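Local coordinates for protein amine Dehydrogenase (Pseudomonas putida, PDB 1JMX) that probably transfers electrons through its two covalently bound hemes c, as the heme-bearing alpha subunit of a quinohemoprotein amine dehydrogenase, at residues F186-R197 with R285-F293; G308-V319 with R347-K355. One frame throughout, in Å; residues are numbered along the deposited sequence.

Contact 1: residues F186-R197 with R285-F293; sequences FSGHMLAKGDVR and RLLAVQPAF
Q290 reaches across to the hairpin 186-197 and spends both ends of its amide there. Its NE2 donates to V196 O over 3.1 Å in a nearly straight bond (174°), arriving from above the carbonyl plane, while G188 N, the hairpin's own cross-strand donor, approaches the same oxygen from the opposite face. Its OE1 is held by R197, whose NE (2.7 Å from OE1) and NH2 (3.0 Å from OE1) converge side-on upon that one atom. Both bonds run close to the guanidinium plane. R197 achieves this by folding back, its chain bent at both chi2 and chi3, whereas Q290 stays extended beyond CG. With both amide ends engaged, the rotation of the amide is fixed, and this buried side chain contributes the largest share of the interface. The D195 carboxylate stacks on the amide, with planes 16° apart and D195 CB 3.7 Å from Q290 CD.

The contact joins two separate beta structures, the eight-stranded antiparallel barrel that holds strands 182-190 and 194-204 and the mixed sheet that holds strand 285-295. The axes of the short strand segments 186-190 and 285-290 come no closer than 7.1 Å and diverge by 36°, too far apart for a shared sheet, so side chains bridge the gap. S187 OG lies 3.5 Å from A288 CB and 2.9 Å from Q290 NE2. L287 CD1 rests against the backbone of F186 and S187, 3.8 Å from S187 N; L287 and A288 together form a classic beta bulge, both facing V305.

Towards the hairpin turn the packing thins out: residues 190-194 are partly exposed and do not touch 285-293, and K193 instead makes a cation-pi contact with Y218.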
ATOM      1  N   PHE A 186     -35.003   8.546   4.374  1.00 18.28           N
ATOM      2  CA  PHE A 186     -33.863   7.667   4.170  1.00 17.75           C
ATOM      3  C   PHE A 186     -33.913   6.346   4.939  1.00 18.29           C
ATOM      4  O   PHE A 186     -34.596   6.204   5.961  1.00 18.17           O
ATOM      5  CB  PHE A 186     -32.533   8.403   4.430  1.00 18.00           C
ATOM      6  CG  PHE A 186     -32.254   8.695   5.882  1.00 19.08           C
ATOM      7  CD1 PHE A 186     -32.538   9.944   6.421  1.00 20.20           C
ATOM      8  CD2 PHE A 186     -31.687   7.723   6.708  1.00 19.35           C
ATOM      9  CE1 PHE A 186     -32.262  10.229   7.760  1.00 20.24           C
ATOM     10  CE2 PHE A 186     -31.409   7.997   8.048  1.00 21.06           C
ATOM     11  CZ  PHE A 186     -31.697   9.253   8.575  1.00 20.42           C
ATOM     12  N   SER A 187     -33.160   5.387   4.415  1.00 18.57           N
ATOM     13  CA  SER A 187     -33.038   4.061   4.986  1.00 17.63           C
ATOM     14  C   SER A 187     -31.578   3.676   4.792  1.00 17.79           C
ATOM     15  O   SER A 187     -30.946   4.075   3.817  1.00 17.20           O
ATOM     16  CB  SER A 187     -33.940   3.081   4.237  1.00 17.85           C
ATOM     17  OG  SER A 187     -33.835   1.789   4.788  1.00 22.29           O
ATOM     18  N   GLY A 188     -31.044   2.907   5.727  1.00 18.41           N
ATOM     19  CA  GLY A 188     -29.663   2.490   5.630  1.00 17.17           C
ATOM     20  C   GLY A 188     -29.344   1.379   6.606  1.00 17.69           C
ATOM     21  O   GLY A 188     -30.189   0.981   7.409  1.00 16.82           O
ATOM     22  N   HIS A 189     -28.113   0.885   6.545  1.00 16.26           N
ATOM     23  CA  HIS A 189     -27.679  -0.188   7.418  1.00 14.71           C
ATOM     24  C   HIS A 189     -26.202  -0.079   7.755  1.00 15.20           C
ATOM     25  O   HIS A 189     -25.367   0.096   6.868  1.00 14.61           O
ATOM     26  CB  HIS A 189     -27.936  -1.540   6.752  1.00 14.87           C
ATOM     27  CG  HIS A 189     -27.627  -2.711   7.631  1.00 16.16           C
ATOM     28  ND1 HIS A 189     -26.349  -3.197   7.801  1.00 16.96           N
ATOM     29  CD2 HIS A 189     -28.425  -3.470   8.418  1.00 16.37           C
ATOM     30  CE1 HIS A 189     -26.372  -4.199   8.658  1.00 16.86           C
ATOM     31  NE2 HIS A 189     -27.619  -4.386   9.047  1.00 17.66           N
ATOM     32  N   MET A 190     -25.887  -0.171   9.038  1.00 14.89           N
ATOM     33  CA  MET A 190     -24.505  -0.128   9.478  1.00 16.33           C
ATOM     34  C   MET A 190     -24.097  -1.540   9.904  1.00 17.37           C
ATOM     35  O   MET A 190     -24.739  -2.144  10.760  1.00 17.54           O
ATOM     36  CB  MET A 190     -24.332   0.844  10.643  1.00 18.11           C
ATOM     37  CG  MET A 190     -22.882   1.028  11.069  1.00 21.71           C
ATOM     38  SD  MET A 190     -22.684   2.132  12.470  1.00 25.57           S
ATOM     39  CE  MET A 190     -22.459   3.677  11.639  1.00 26.96           C
ATOM     40  N   LEU A 191     -23.062  -2.074   9.264  1.00 16.67           N
ATOM     41  CA  LEU A 191     -22.558  -3.412   9.570  1.00 16.96           C
ATOM     42  C   LEU A 191     -22.272  -3.527  11.063  1.00 17.14           C
ATOM     43  O   LEU A 191     -21.690  -2.625  11.661  1.00 18.50           O
ATOM     44  CB  LEU A 191     -21.278  -3.668   8.773  1.00 17.59           C
ATOM     45  CG  LEU A 191     -21.186  -4.835   7.791  1.00 18.44           C
ATOM     46  CD1 LEU A 191     -22.441  -4.996   6.953  1.00 18.35           C
ATOM     47  CD2 LEU A 191     -19.990  -4.574   6.901  1.00 19.80           C
ATOM     48  N   ALA A 192     -22.735  -4.615  11.665  1.00 17.14           N
ATOM     49  CA  ALA A 192     -22.546  -4.871  13.089  1.00 16.55           C
ATOM     50  C   ALA A 192     -23.297  -3.920  14.025  1.00 17.64           C
ATOM     51  O   ALA A 192     -23.088  -3.953  15.243  1.00 18.51           O
ATOM     52  CB  ALA A 192     -21.063  -4.901  13.434  1.00 16.77           C
ATOM     53  N   LYS A 193     -24.150  -3.066  13.466  1.00 16.93           N
ATOM     54  CA  LYS A 193     -24.940  -2.141  14.279  1.00 18.68           C
ATOM     55  C   LYS A 193     -26.434  -2.289  13.980  1.00 18.90           C
ATOM     56  O   LYS A 193     -27.258  -2.361  14.892  1.00 19.72           O
ATOM     57  CB  LYS A 193     -24.489  -0.698  14.079  1.00 18.94           C
ATOM     58  CG  LYS A 193     -25.357   0.323  14.814  1.00 21.92           C
ATOM     59  CD  LYS A 193     -25.382   0.065  16.306  1.00 22.36           C
ATOM     60  CE  LYS A 193     -26.300   1.029  17.023  1.00 23.14           C
ATOM     61  NZ  LYS A 193     -25.900   2.430  16.760  1.00 25.41           N
ATOM     62  N   GLY A 194     -26.782  -2.325  12.700  1.00 19.61           N
ATOM     63  CA  GLY A 194     -28.170  -2.503  12.334  1.00 18.93           C
ATOM     64  C   GLY A 194     -28.772  -1.452  11.435  1.00 19.45           C
ATOM     65  O   GLY A 194     -28.107  -0.501  11.024  1.00 18.35           O
ATOM     66  N   ASP A 195     -30.064  -1.631  11.166  1.00 19.97           N
ATOM     67  CA  ASP A 195     -30.831  -0.739  10.312  1.00 18.95           C
ATOM     68  C   ASP A 195     -30.982   0.654  10.885  1.00 17.97           C
ATOM     69  O   ASP A 195     -30.871   0.864  12.085  1.00 18.86           O
ATOM     70  CB  ASP A 195     -32.213  -1.332  10.027  1.00 18.98           C
ATOM     71  CG  ASP A 195     -32.160  -2.515   9.080  1.00 21.18           C
ATOM     72  OD1 ASP A 195     -32.998  -3.434   9.211  1.00 21.41           O
ATOM     73  OD2 ASP A 195     -31.287  -2.527   8.187  1.00 24.13           O
ATOM     74  N   VAL A 196     -31.215   1.605   9.992  1.00 17.89           N
ATOM     75  CA  VAL A 196     -31.386   2.999  10.352  1.00 17.83           C
ATOM     76  C   VAL A 196     -32.413   3.570   9.377  1.00 17.24           C
ATOM     77  O   VAL A 196     -32.516   3.118   8.234  1.00 16.57           O
ATOM     78  CB  VAL A 196     -30.034   3.777  10.254  1.00 17.61           C
ATOM     79  CG1 VAL A 196     -29.638   3.999   8.816  1.00 16.83           C
ATOM     80  CG2 VAL A 196     -30.113   5.094  10.992  1.00 18.52           C
ATOM     81  N   ARG A 197     -33.216   4.511   9.857  1.00 19.00           N
ATOM     82  CA  ARG A 197     -34.236   5.141   9.027  1.00 19.87           C
ATOM     83  C   ARG A 197     -34.579   6.497   9.603  1.00 19.18           C
ATOM     84  O   ARG A 197     -34.421   6.727  10.800  1.00 18.84           O
ATOM     85  CB  ARG A 197     -35.499   4.274   8.940  1.00 20.60           C
ATOM     86  CG  ARG A 197     -36.513   4.460  10.079  1.00 24.05           C
ATOM     87  CD  ARG A 197     -36.091   3.793  11.371  1.00 25.63           C
ATOM     88  NE  ARG A 197     -36.169   2.339  11.281  1.00 28.23           N
ATOM     89  CZ  ARG A 197     -36.524   1.542  12.286  1.00 30.22           C
ATOM     90  NH1 ARG A 197     -36.848   2.056  13.471  1.00 30.61           N
ATOM     91  NH2 ARG A 197     -36.531   0.225  12.121  1.00 30.78           N
ATOM     92  N   ARG A 285     -42.525   6.257  -3.121  1.00 32.65           N
ATOM     93  CA  ARG A 285     -41.553   5.175  -3.174  1.00 33.17           C
ATOM     94  C   ARG A 285     -41.655   4.359  -1.892  1.00 32.18           C
ATOM     95  O   ARG A 285     -42.129   4.841  -0.865  1.00 32.25           O
ATOM     96  CB  ARG A 285     -40.124   5.737  -3.298  1.00 36.29           C
ATOM     97  CG  ARG A 285     -39.798   6.413  -4.641  1.00 41.30           C
ATOM     98  CD  ARG A 285     -38.998   5.500  -5.608  1.00 46.09           C
ATOM     99  NE  ARG A 285     -37.614   5.273  -5.168  1.00 48.95           N
ATOM    100  CZ  ARG A 285     -37.235   4.281  -4.359  1.00 50.15           C
ATOM    101  NH1 ARG A 285     -38.127   3.405  -3.895  1.00 49.85           N
ATOM    102  NH2 ARG A 285     -35.964   4.183  -3.986  1.00 51.00           N
ATOM    103  N   LEU A 286     -41.228   3.109  -1.975  1.00 31.07           N
ATOM    104  CA  LEU A 286     -41.224   2.217  -0.829  1.00 29.37           C
ATOM    105  C   LEU A 286     -39.767   1.777  -0.718  1.00 27.97           C
ATOM    106  O   LEU A 286     -39.309   0.919  -1.477  1.00 28.87           O
ATOM    107  CB  LEU A 286     -42.164   1.035  -1.086  1.00 29.63           C
ATOM    108  CG  LEU A 286     -42.482   0.075   0.059  1.00 29.60           C
ATOM    109  CD1 LEU A 286     -42.815   0.833   1.333  1.00 29.63           C
ATOM    110  CD2 LEU A 286     -43.641  -0.812  -0.362  1.00 30.10           C
ATOM    111  N   LEU A 287     -39.033   2.440   0.175  1.00 26.81           N
ATOM    112  CA  LEU A 287     -37.612   2.194   0.402  1.00 24.98           C
ATOM    113  C   LEU A 287     -37.184   0.837   0.949  1.00 25.01           C
ATOM    114  O   LEU A 287     -36.377   0.148   0.326  1.00 26.18           O
ATOM    115  CB  LEU A 287     -37.022   3.274   1.308  1.00 22.58           C
ATOM    116  CG  LEU A 287     -36.643   4.625   0.711  1.00 23.11           C
ATOM    117  CD1 LEU A 287     -35.873   5.411   1.769  1.00 19.34           C
ATOM    118  CD2 LEU A 287     -35.777   4.424  -0.530  1.00 21.36           C
ATOM    119  N   ALA A 288     -37.678   0.479   2.131  1.00 24.23           N
ATOM    120  CA  ALA A 288     -37.291  -0.779   2.752  1.00 23.29           C
ATOM    121  C   ALA A 288     -38.254  -1.305   3.825  1.00 22.31           C
ATOM    122  O   ALA A 288     -39.167  -0.605   4.259  1.00 21.45           O
ATOM    123  CB  ALA A 288     -35.892  -0.629   3.347  1.00 23.59           C
ATOM    124  N   VAL A 289     -38.052  -2.569   4.198  1.00 21.52           N
ATOM    125  CA  VAL A 289     -38.819  -3.243   5.236  1.00 20.58           C
ATOM    126  C   VAL A 289     -37.738  -3.480   6.284  1.00 20.59           C
ATOM    127  O   VAL A 289     -36.646  -3.934   5.946  1.00 21.52           O
ATOM    128  CB  VAL A 289     -39.348  -4.629   4.765  1.00 20.96           C
ATOM    129  CG1 VAL A 289     -40.386  -5.160   5.736  1.00 20.38           C
ATOM    130  CG2 VAL A 289     -39.920  -4.546   3.374  1.00 20.70           C
ATOM    131  N   GLN A 290     -38.012  -3.148   7.540  1.00 20.19           N
ATOM    132  CA  GLN A 290     -37.024  -3.337   8.598  1.00 19.97           C
ATOM    133  C   GLN A 290     -37.665  -3.988   9.822  1.00 19.79           C
ATOM    134  O   GLN A 290     -38.403  -3.340  10.551  1.00 20.54           O
ATOM    135  CB  GLN A 290     -36.408  -1.986   8.998  1.00 20.14           C
ATOM    136  CG  GLN A 290     -35.856  -1.159   7.831  1.00 20.77           C
ATOM    137  CD  GLN A 290     -35.147   0.108   8.284  1.00 21.29           C
ATOM    138  OE1 GLN A 290     -35.356   0.585   9.392  1.00 22.18           O
ATOM    139  NE2 GLN A 290     -34.292   0.647   7.427  1.00 20.77           N
ATOM    140  N   PRO A 291     -37.364  -5.273  10.085  1.00 20.43           N
ATOM    141  CA  PRO A 291     -36.484  -6.196   9.358  1.00 19.77           C
ATOM    142  C   PRO A 291     -37.093  -6.648   8.047  1.00 19.54           C
ATOM    143  O   PRO A 291     -38.287  -6.460   7.813  1.00 19.98           O
ATOM    144  CB  PRO A 291     -36.372  -7.390  10.307  1.00 20.32           C
ATOM    145  CG  PRO A 291     -36.709  -6.814  11.656  1.00 21.45           C
ATOM    146  CD  PRO A 291     -37.841  -5.900  11.330  1.00 20.84           C
ATOM    147  N   ALA A 292     -36.270  -7.287   7.221  1.00 18.87           N
ATOM    148  CA  ALA A 292     -36.706  -7.794   5.928  1.00 19.78           C
ATOM    149  C   ALA A 292     -36.939  -9.306   5.970  1.00 20.66           C
ATOM    150  O   ALA A 292     -36.895  -9.980   4.943  1.00 19.60           O
ATOM    151  CB  ALA A 292     -35.687  -7.441   4.859  1.00 21.72           C
ATOM    152  N   PHE A 293     -37.174  -9.832   7.167  1.00 21.59           N
ATOM    153  CA  PHE A 293     -37.433 -11.255   7.348  1.00 22.58           C
ATOM    154  C   PHE A 293     -38.394 -11.488   8.512  1.00 23.74           C
ATOM    155  O   PHE A 293     -38.443 -10.695   9.460  1.00 23.41           O
ATOM    156  CB  PHE A 293     -36.126 -12.029   7.582  1.00 21.17           C
ATOM    157  CG  PHE A 293     -35.327 -11.538   8.761  1.00 20.46           C
ATOM    158  CD1 PHE A 293     -35.592 -12.005  10.046  1.00 21.83           C
ATOM    159  CD2 PHE A 293     -34.301 -10.611   8.586  1.00 20.59           C
ATOM    160  CE1 PHE A 293     -34.847 -11.553  11.140  1.00 20.70           C
ATOM    161  CE2 PHE A 293     -33.555 -10.156   9.671  1.00 19.20           C
ATOM    162  CZ  PHE A 293     -33.831 -10.630  10.948  1.00 21.05           C
TER

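Contact 2: residues G308-V319 with R347-K355; sequences GLAGKPDLGAGV and REVAVGTLK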
ATOM      1  N   GLY A 308     -44.302   9.026   0.605  1.00 26.05           N
ATOM      2  CA  GLY A 308     -45.669   9.043   0.112  1.00 26.76           C
ATOM      3  C   GLY A 308     -46.416   7.752   0.390  1.00 27.09           C
ATOM      4  O   GLY A 308     -47.126   7.235  -0.481  1.00 28.21           O
ATOM      5  N   LEU A 309     -46.250   7.225   1.600  1.00 27.16           N
ATOM      6  CA  LEU A 309     -46.911   5.983   1.995  1.00 27.05           C
ATOM      7  C   LEU A 309     -48.366   6.223   2.391  1.00 27.17           C
ATOM      8  O   LEU A 309     -48.656   6.937   3.356  1.00 27.97           O
ATOM      9  CB  LEU A 309     -46.161   5.308   3.155  1.00 25.45           C
ATOM     10  CG  LEU A 309     -44.706   4.880   2.923  1.00 24.73           C
ATOM     11  CD1 LEU A 309     -44.171   4.189   4.167  1.00 23.83           C
ATOM     12  CD2 LEU A 309     -44.609   3.962   1.712  1.00 22.02           C
ATOM     13  N   ALA A 310     -49.279   5.649   1.622  1.00 27.25           N
ATOM     14  CA  ALA A 310     -50.704   5.780   1.904  1.00 27.84           C
ATOM     15  C   ALA A 310     -51.381   4.485   1.489  1.00 28.71           C
ATOM     16  O   ALA A 310     -51.115   3.930   0.406  1.00 29.72           O
ATOM     17  CB  ALA A 310     -51.308   6.960   1.156  1.00 27.24           C
ATOM     18  N   GLY A 311     -52.240   3.988   2.369  1.00 29.45           N
ATOM     19  CA  GLY A 311     -52.933   2.755   2.081  1.00 29.75           C
ATOM     20  C   GLY A 311     -52.775   1.769   3.205  1.00 30.03           C
ATOM     21  O   GLY A 311     -52.276   2.087   4.288  1.00 29.66           O
ATOM     22  N   LYS A 312     -53.212   0.550   2.937  1.00 31.64           N
ATOM     23  CA  LYS A 312     -53.137  -0.501   3.926  1.00 33.08           C
ATOM     24  C   LYS A 312     -51.985  -1.430   3.576  1.00 31.92           C
ATOM     25  O   LYS A 312     -51.833  -1.845   2.420  1.00 31.30           O
ATOM     26  CB  LYS A 312     -54.463  -1.267   3.958  1.00 35.06           C
ATOM     27  CG  LYS A 312     -54.533  -2.350   5.010  1.00 37.95           C
ATOM     28  CD  LYS A 312     -55.150  -3.616   4.424  1.00 42.15           C
ATOM     29  CE  LYS A 312     -54.331  -4.135   3.231  1.00 43.42           C
ATOM     30  NZ  LYS A 312     -54.799  -5.472   2.734  1.00 44.18           N
ATOM     31  N   PRO A 313     -51.136  -1.740   4.566  1.00 32.17           N
ATOM     32  CA  PRO A 313     -49.985  -2.626   4.368  1.00 32.21           C
ATOM     33  C   PRO A 313     -50.369  -4.090   4.202  1.00 32.22           C
ATOM     34  O   PRO A 313     -51.141  -4.643   5.000  1.00 32.41           O
ATOM     35  CB  PRO A 313     -49.182  -2.449   5.665  1.00 32.12           C
ATOM     36  CG  PRO A 313     -49.618  -1.123   6.193  1.00 33.16           C
ATOM     37  CD  PRO A 313     -51.092  -1.123   5.903  1.00 32.61           C
ATOM     38  N   ASP A 314     -49.899  -4.693   3.117  1.00 31.79           N
ATOM     39  CA  ASP A 314     -50.120  -6.105   2.911  1.00 31.51           C
ATOM     40  C   ASP A 314     -48.725  -6.695   2.804  1.00 31.25           C
ATOM     41  O   ASP A 314     -47.931  -6.289   1.950  1.00 29.15           O
ATOM     42  CB  ASP A 314     -50.913  -6.403   1.648  1.00 33.69           C
ATOM     43  CG  ASP A 314     -51.336  -7.871   1.568  1.00 36.31           C
ATOM     44  OD1 ASP A 314     -51.759  -8.322   0.480  1.00 39.40           O
ATOM     45  OD2 ASP A 314     -51.243  -8.584   2.597  1.00 38.11           O
ATOM     46  N   LEU A 315     -48.421  -7.624   3.704  1.00 30.40           N
ATOM     47  CA  LEU A 315     -47.111  -8.260   3.733  1.00 30.16           C
ATOM     48  C   LEU A 315     -47.046  -9.629   3.066  1.00 29.51           C
ATOM     49  O   LEU A 315     -46.078 -10.356   3.268  1.00 30.14           O
ATOM     50  CB  LEU A 315     -46.615  -8.373   5.174  1.00 30.18           C
ATOM     51  CG  LEU A 315     -46.625  -7.100   6.019  1.00 30.53           C
ATOM     52  CD1 LEU A 315     -45.894  -7.382   7.328  1.00 30.48           C
ATOM     53  CD2 LEU A 315     -45.976  -5.938   5.263  1.00 30.32           C
ATOM     54  N   GLY A 316     -48.073  -9.988   2.298  1.00 29.24           N
ATOM     55  CA  GLY A 316     -48.083 -11.273   1.610  1.00 28.38           C
ATOM     56  C   GLY A 316     -48.734 -12.455   2.319  1.00 29.24           C
ATOM     57  O   GLY A 316     -49.065 -12.393   3.502  1.00 29.50           O
ATOM     58  N   ALA A 317     -48.866 -13.559   1.585  1.00 29.75           N
ATOM     59  CA  ALA A 317     -49.476 -14.799   2.077  1.00 30.02           C
ATOM     60  C   ALA A 317     -48.881 -15.418   3.347  1.00 30.00           C
ATOM     61  O   ALA A 317     -47.710 -15.759   3.392  1.00 31.40           O
ATOM     62  CB  ALA A 317     -49.486 -15.839   0.957  1.00 30.61           C
ATOM     63  N   GLY A 318     -49.710 -15.611   4.366  1.00 30.27           N
ATOM     64  CA  GLY A 318     -49.234 -16.218   5.595  1.00 30.65           C
ATOM     65  C   GLY A 318     -48.727 -15.244   6.631  1.00 31.54           C
ATOM     66  O   GLY A 318     -48.397 -15.637   7.755  1.00 31.22           O
ATOM     67  N   VAL A 319     -48.680 -13.965   6.266  1.00 32.70           N
ATOM     68  CA  VAL A 319     -48.210 -12.935   7.182  1.00 33.56           C
ATOM     69  C   VAL A 319     -49.388 -12.047   7.575  1.00 34.45           C
ATOM     70  O   VAL A 319     -50.093 -11.509   6.718  1.00 35.22           O
ATOM     71  CB  VAL A 319     -47.068 -12.103   6.547  1.00 32.09           C
ATOM     72  CG1 VAL A 319     -46.473 -11.142   7.576  1.00 32.04           C
ATOM     73  CG2 VAL A 319     -45.995 -13.033   6.002  1.00 30.66           C
ATOM     74  N   ARG A 347     -41.973 -12.248  -0.034  1.00 32.11           N
ATOM     75  CA  ARG A 347     -43.315 -11.675  -0.145  1.00 32.56           C
ATOM     76  C   ARG A 347     -43.234 -10.267  -0.705  1.00 32.85           C
ATOM     77  O   ARG A 347     -42.402  -9.466  -0.271  1.00 33.71           O
ATOM     78  CB  ARG A 347     -43.981 -11.622   1.230  1.00 31.76           C
ATOM     79  CG  ARG A 347     -44.217 -12.990   1.832  1.00 32.04           C
ATOM     80  CD  ARG A 347     -45.275 -13.745   1.040  1.00 32.32           C
ATOM     81  NE  ARG A 347     -45.119 -15.191   1.141  1.00 33.27           N
ATOM     82  CZ  ARG A 347     -45.149 -15.888   2.273  1.00 33.03           C
ATOM     83  NH1 ARG A 347     -45.336 -15.292   3.442  1.00 34.83           N
ATOM     84  NH2 ARG A 347     -44.959 -17.194   2.233  1.00 33.82           N
ATOM     85  N   GLU A 348     -44.060  -9.970  -1.698  1.00 32.72           N
ATOM     86  CA  GLU A 348     -44.043  -8.633  -2.244  1.00 32.86           C
ATOM     87  C   GLU A 348     -44.834  -7.771  -1.293  1.00 32.47           C
ATOM     88  O   GLU A 348     -46.048  -7.912  -1.187  1.00 32.73           O
ATOM     89  CB  GLU A 348     -44.646  -8.583  -3.642  1.00 35.53           C
ATOM     90  CG  GLU A 348     -43.693  -7.997  -4.697  1.00 40.70           C
ATOM     91  CD  GLU A 348     -43.268  -6.540  -4.419  1.00 44.11           C
ATOM     92  OE1 GLU A 348     -42.828  -6.214  -3.280  1.00 44.39           O
ATOM     93  OE2 GLU A 348     -43.356  -5.713  -5.361  1.00 45.24           O
ATOM     94  N   VAL A 349     -44.123  -6.943  -0.532  1.00 31.54           N
ATOM     95  CA  VAL A 349     -44.747  -6.041   0.434  1.00 30.49           C
ATOM     96  C   VAL A 349     -45.406  -4.868  -0.291  1.00 29.95           C
ATOM     97  O   VAL A 349     -44.971  -4.475  -1.374  1.00 29.25           O
ATOM     98  CB  VAL A 349     -43.702  -5.513   1.451  1.00 30.06           C
ATOM     99  CG1 VAL A 349     -44.339  -4.560   2.439  1.00 28.66           C
ATOM    100  CG2 VAL A 349     -43.071  -6.680   2.198  1.00 30.61           C
ATOM    101  N   ALA A 350     -46.474  -4.333   0.298  1.00 30.49           N
ATOM    102  CA  ALA A 350     -47.191  -3.205  -0.286  1.00 30.64           C
ATOM    103  C   ALA A 350     -47.898  -2.343   0.750  1.00 29.66           C
ATOM    104  O   ALA A 350     -48.262  -2.817   1.828  1.00 30.65           O
ATOM    105  CB  ALA A 350     -48.202  -3.700  -1.312  1.00 30.84           C
ATOM    106  N   VAL A 351     -48.011  -1.054   0.443  1.00 28.99           N
ATOM    107  CA  VAL A 351     -48.717  -0.107   1.298  1.00 29.86           C
ATOM    108  C   VAL A 351     -49.681   0.548   0.320  1.00 31.73           C
ATOM    109  O   VAL A 351     -49.331   1.502  -0.385  1.00 32.79           O
ATOM    110  CB  VAL A 351     -47.788   0.946   1.919  1.00 28.75           C
ATOM    111  CG1 VAL A 351     -48.582   1.828   2.884  1.00 25.90           C
ATOM    112  CG2 VAL A 351     -46.633   0.265   2.652  1.00 29.74           C
ATOM    113  N   GLY A 352     -50.891   0.002   0.254  1.00 32.99           N
ATOM    114  CA  GLY A 352     -51.871   0.497  -0.695  1.00 34.07           C
ATOM    115  C   GLY A 352     -51.462  -0.160  -2.000  1.00 35.15           C
ATOM    116  O   GLY A 352     -51.315  -1.392  -2.055  1.00 35.30           O
ATOM    117  N   THR A 353     -51.245   0.644  -3.041  1.00 36.02           N
ATOM    118  CA  THR A 353     -50.816   0.109  -4.331  1.00 37.53           C
ATOM    119  C   THR A 353     -49.290   0.115  -4.494  1.00 37.60           C
ATOM    120  O   THR A 353     -48.765  -0.501  -5.430  1.00 38.52           O
ATOM    121  CB  THR A 353     -51.503   0.827  -5.535  1.00 38.64           C
ATOM    122  OG1 THR A 353     -51.542   2.250  -5.315  1.00 38.14           O
ATOM    123  CG2 THR A 353     -52.930   0.297  -5.726  1.00 38.92           C
ATOM    124  N   LEU A 354     -48.587   0.777  -3.567  1.00 37.24           N
ATOM    125  CA  LEU A 354     -47.115   0.848  -3.578  1.00 36.71           C
ATOM    126  C   LEU A 354     -46.429  -0.481  -3.240  1.00 36.21           C
ATOM    127  O   LEU A 354     -46.573  -1.004  -2.132  1.00 34.70           O
ATOM    128  CB  LEU A 354     -46.600   1.906  -2.588  1.00 36.41           C
ATOM    129  CG  LEU A 354     -46.505   3.380  -2.991  1.00 36.97           C
ATOM    130  CD1 LEU A 354     -45.850   4.169  -1.858  1.00 35.51           C
ATOM    131  CD2 LEU A 354     -45.696   3.508  -4.272  1.00 36.20           C
ATOM    132  N   LYS A 355     -45.654  -0.991  -4.197  1.00 36.80           N
ATOM    133  CA  LYS A 355     -44.900  -2.238  -4.043  1.00 37.10           C
ATOM    134  C   LYS A 355     -43.438  -1.847  -4.225  1.00 36.85           C
ATOM    135  O   LYS A 355     -43.142  -0.674  -4.485  1.00 37.58           O
ATOM    136  CB  LYS A 355     -45.281  -3.231  -5.143  1.00 38.03           C
ATOM    137  CG  LYS A 355     -46.748  -3.631  -5.184  1.00 40.99           C
ATOM    138  CD  LYS A 355     -47.008  -4.917  -4.409  1.00 44.20           C
ATOM    139  CE  LYS A 355     -48.454  -5.376  -4.602  1.00 46.22           C
ATOM    140  NZ  LYS A 355     -48.747  -6.663  -3.902  1.00 47.33           N
TER
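L315, with CG anti to its carbonyl carbon (chi1 -52°), and V349, with CG1 anti to its backbone N (chi1 179°), lie side by side and point the same way, which brings L315 CD2 to 3.5 Å from V349 CG1. L309 and L354, like L315 with CG anti to the carbonyl carbon, cross at about a right angle, with L309 CD2 3.8 Å from L354 CD1. Between the two apolar pairs the backbones join. D314 and A350 form an antiparallel hydrogen-bonded pair, D314 N giving to A350 O (2.8 Å) and A350 N to D314 O (2.9 Å); G352 N donates to K312 O (3.0 Å).

The short strand 313-314 lies at one edge of the mixed sheet in the domain III region, paired with strand 345-351, which returns through a type II' turn from V351 to L354. P313 and V351 make the adjacent non-hydrogen-bonded pair, their side chains on the same face of the sheet; P313 and L315 also meet strand 331-338. G311 and G352 come within 3.7 Å, CA to CA, and neither has a side chain to obstruct that approach.

At the far end R347, bent at chi2, runs alongside the type II turn 316-319. Its CD lies 3.8 Å from G316 CA, and V319 CG2 meets the guanidinium edge in plane. L315 O is buried here without a polar partner.

How the contacts relate
Both contacts involve the same mixed sheet, in which strands 285-295 and 354-362 run side by side in parallel. Contact 1 ties this sheet to the barrel, whereas contact 2 adds an outermost strand to it; their centres are about 17 Å apart. L286 and R285 connect them directly: L286 CD1 packs 3.6 Å from L309 CD2, L286 CD2 lies 3.4 Å from L354 O, and R285 O is 3.9 Å from L354 CD1. In the sequence the second segment of contact 1 ends at F293, before contact 2 begins at G308. Both lie away from the heme sites, contact 2 more peripherally, its centre about 30 Å from the chain's centre against about 16 Å for contact 1.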